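Local coordinates for periplasmic binding protein/LacI transcriptional regulator (Burkholderia multivorans, PDB 4YLE) that probably binds a simple sugar in the periplasm and delivers it to an ABC transporter, as solute-binding proteins of this family do, at residues A[35-40]-A[95-100]. Sequence-based numbering, arbitrary orientation.
Sequences VALVMK and AIVLAP
Ala36 and Val38 stitch strand 35-39 to strand 95-98 as parallel neighbours in the central sheet of one lobe of a periplasmic binding protein, a Rossmann-like alpha/beta domain. Both N-H and C=O groups of these two residues face the partner strand. Ala36 N donates to Ala95 O at 2.9 Å; farther along, Val97 N donates to Ala36 O at 2.7 Å. Val38 N then bonds Val97 O, and Ala99 N donates to Val38 O, completing four evenly formed, nearly straight bonds.

The tight packing lies on the face carrying Val38 and Leu98, where Ile84 and Gln81 of helix 78-90 pack against Val38. Leu98 CD1 presses on Val38 CG1 at 3.4 Å, closer than usual van der Waals contact; with chi1 at 174°, Val38 turns CG1 anti to its own N and into that methyl. On the other face, Leu37 CD1 lies 3.7 Å from Val97 CG1, and Ile123 of the next strand touches both residues.

Beyond the Val38-Ala99 bond the pairing gives way to a looser arrangement at the C-terminal ends of the strands, which in periplasmic binding proteins face the ligand cleft between the two lobes. No backbone bond joins Lys40 to 95-100; instead its aliphatic chain runs along the Ala99 and Pro100 carbonyls. Gln81 NE2 ties the Met39 and Ala99 carbonyls together. Lys40 NZ forms a salt bridge with Asp124 and comes close to an unidentified bound ligand, while farther back along the same side chain CG rests 3.4 Å from Ala99 O.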
loop_
_atom_site.group_PDB
_atom_site.type_symbol
_atom_site.label_atom_id
_atom_site.label_comp_id
_atom_site.label_asym_id
_atom_site.label_seq_id
_atom_site.Cartn_x
_atom_site.Cartn_y
_atom_site.Cartn_z
ATOM N N VAL A 35 15.575 -15.332 -3.715
ATOM C CA VAL A 35 14.746 -14.139 -3.933
ATOM C C VAL A 35 14.556 -13.401 -2.622
ATOM O O VAL A 35 14.203 -14.012 -1.617
ATOM C CB VAL A 35 13.351 -14.506 -4.499
ATOM C CG1 VAL A 35 12.525 -13.265 -4.749
ATOM C CG2 VAL A 35 13.485 -15.304 -5.802
ATOM N N ALA A 36 14.751 -12.083 -2.652
ATOM C CA ALA A 36 14.530 -11.226 -1.495
ATOM C C ALA A 36 13.223 -10.488 -1.667
ATOM O O ALA A 36 13.000 -9.886 -2.719
ATOM C CB ALA A 36 15.672 -10.226 -1.330
ATOM N N LEU A 37 12.383 -10.540 -0.633
ATOM C CA LEU A 37 11.106 -9.763 -0.571
ATOM C C LEU A 37 11.294 -8.667 0.443
ATOM O O LEU A 37 11.450 -8.952 1.629
ATOM C CB LEU A 37 9.930 -10.643 -0.165
ATOM C CG LEU A 37 8.587 -9.913 0.002
ATOM C CD1 LEU A 37 8.113 -9.303 -1.298
ATOM C CD2 LEU A 37 7.537 -10.873 0.514
ATOM N N VAL A 38 11.277 -7.416 -0.025
ATOM C CA VAL A 38 11.572 -6.260 0.827
ATOM C C VAL A 38 10.315 -5.424 0.972
ATOM O O VAL A 38 9.827 -4.876 0.005
ATOM C CB VAL A 38 12.725 -5.442 0.231
ATOM C CG1 VAL A 38 12.970 -4.122 1.020
ATOM C CG2 VAL A 38 13.991 -6.306 0.205
HETATM N N MSE A 39 9.794 -5.367 2.196
HETATM C CA MSE A 39 8.485 -4.804 2.471
HETATM C C MSE A 39 8.609 -3.520 3.265
HETATM O O MSE A 39 9.692 -3.060 3.532
HETATM C CB MSE A 39 7.648 -5.819 3.234
HETATM C CG MSE A 39 7.429 -7.073 2.409
HETATM SE SE MSE A 39 6.429 -8.444 3.394
HETATM C CE MSE A 39 7.936 -9.053 4.493
ATOM N N LYS A 40 7.476 -2.945 3.619
ATOM C CA LYS A 40 7.485 -1.770 4.470
ATOM C C LYS A 40 7.233 -2.235 5.892
ATOM O O LYS A 40 7.893 -3.151 6.381
ATOM C CB LYS A 40 6.460 -0.746 3.989
ATOM C CG LYS A 40 6.800 -0.115 2.630
ATOM C CD LYS A 40 5.630 0.735 2.024
ATOM C CE LYS A 40 4.880 -0.060 0.931
ATOM N NZ LYS A 40 3.438 0.337 0.778
ATOM N N ALA A 95 17.170 -12.138 -7.247
ATOM C CA ALA A 95 16.091 -11.228 -7.534
ATOM C C ALA A 95 15.678 -10.522 -6.263
ATOM O O ALA A 95 15.851 -11.056 -5.172
ATOM C CB ALA A 95 14.904 -11.977 -8.141
ATOM N N ILE A 96 15.134 -9.319 -6.434
ATOM C CA ILE A 96 14.578 -8.530 -5.341
ATOM C C ILE A 96 13.186 -8.081 -5.720
ATOM O O ILE A 96 12.985 -7.506 -6.787
ATOM C CB ILE A 96 15.423 -7.281 -5.032
ATOM C CG1 ILE A 96 16.778 -7.674 -4.471
ATOM C CG2 ILE A 96 14.684 -6.392 -4.020
ATOM C CD1 ILE A 96 17.751 -6.513 -4.382
ATOM N N VAL A 97 12.232 -8.366 -4.845
ATOM C CA VAL A 97 10.852 -7.978 -5.011
ATOM C C VAL A 97 10.606 -6.904 -3.962
ATOM O O VAL A 97 10.655 -7.202 -2.772
ATOM C CB VAL A 97 9.898 -9.156 -4.809
ATOM C CG1 VAL A 97 8.474 -8.711 -4.976
ATOM C CG2 VAL A 97 10.228 -10.297 -5.820
ATOM N N LEU A 98 10.395 -5.666 -4.407
ATOM C CA LEU A 98 10.439 -4.529 -3.514
ATOM C C LEU A 98 9.095 -3.799 -3.481
ATOM O O LEU A 98 8.555 -3.464 -4.540
ATOM C CB LEU A 98 11.535 -3.561 -3.963
ATOM C CG LEU A 98 11.607 -2.214 -3.236
ATOM C CD1 LEU A 98 12.020 -2.400 -1.790
ATOM C CD2 LEU A 98 12.566 -1.282 -3.990
ATOM N N ALA A 99 8.575 -3.575 -2.262
ATOM C CA ALA A 99 7.441 -2.651 -1.993
ATOM C C ALA A 99 8.006 -1.360 -1.399
ATOM O O ALA A 99 8.240 -1.290 -0.196
ATOM C CB ALA A 99 6.429 -3.273 -1.024
ATOM N N PRO A 100 8.269 -0.343 -2.245
ATOM C CA PRO A 100 9.132 0.754 -1.774
ATOM C C PRO A 100 8.436 1.736 -0.838
ATOM O O PRO A 100 7.263 2.071 -1.046
ATOM C CB PRO A 100 9.560 1.434 -3.080
ATOM C CG PRO A 100 8.529 1.095 -4.063
ATOM C CD PRO A 100 7.998 -0.256 -3.693
#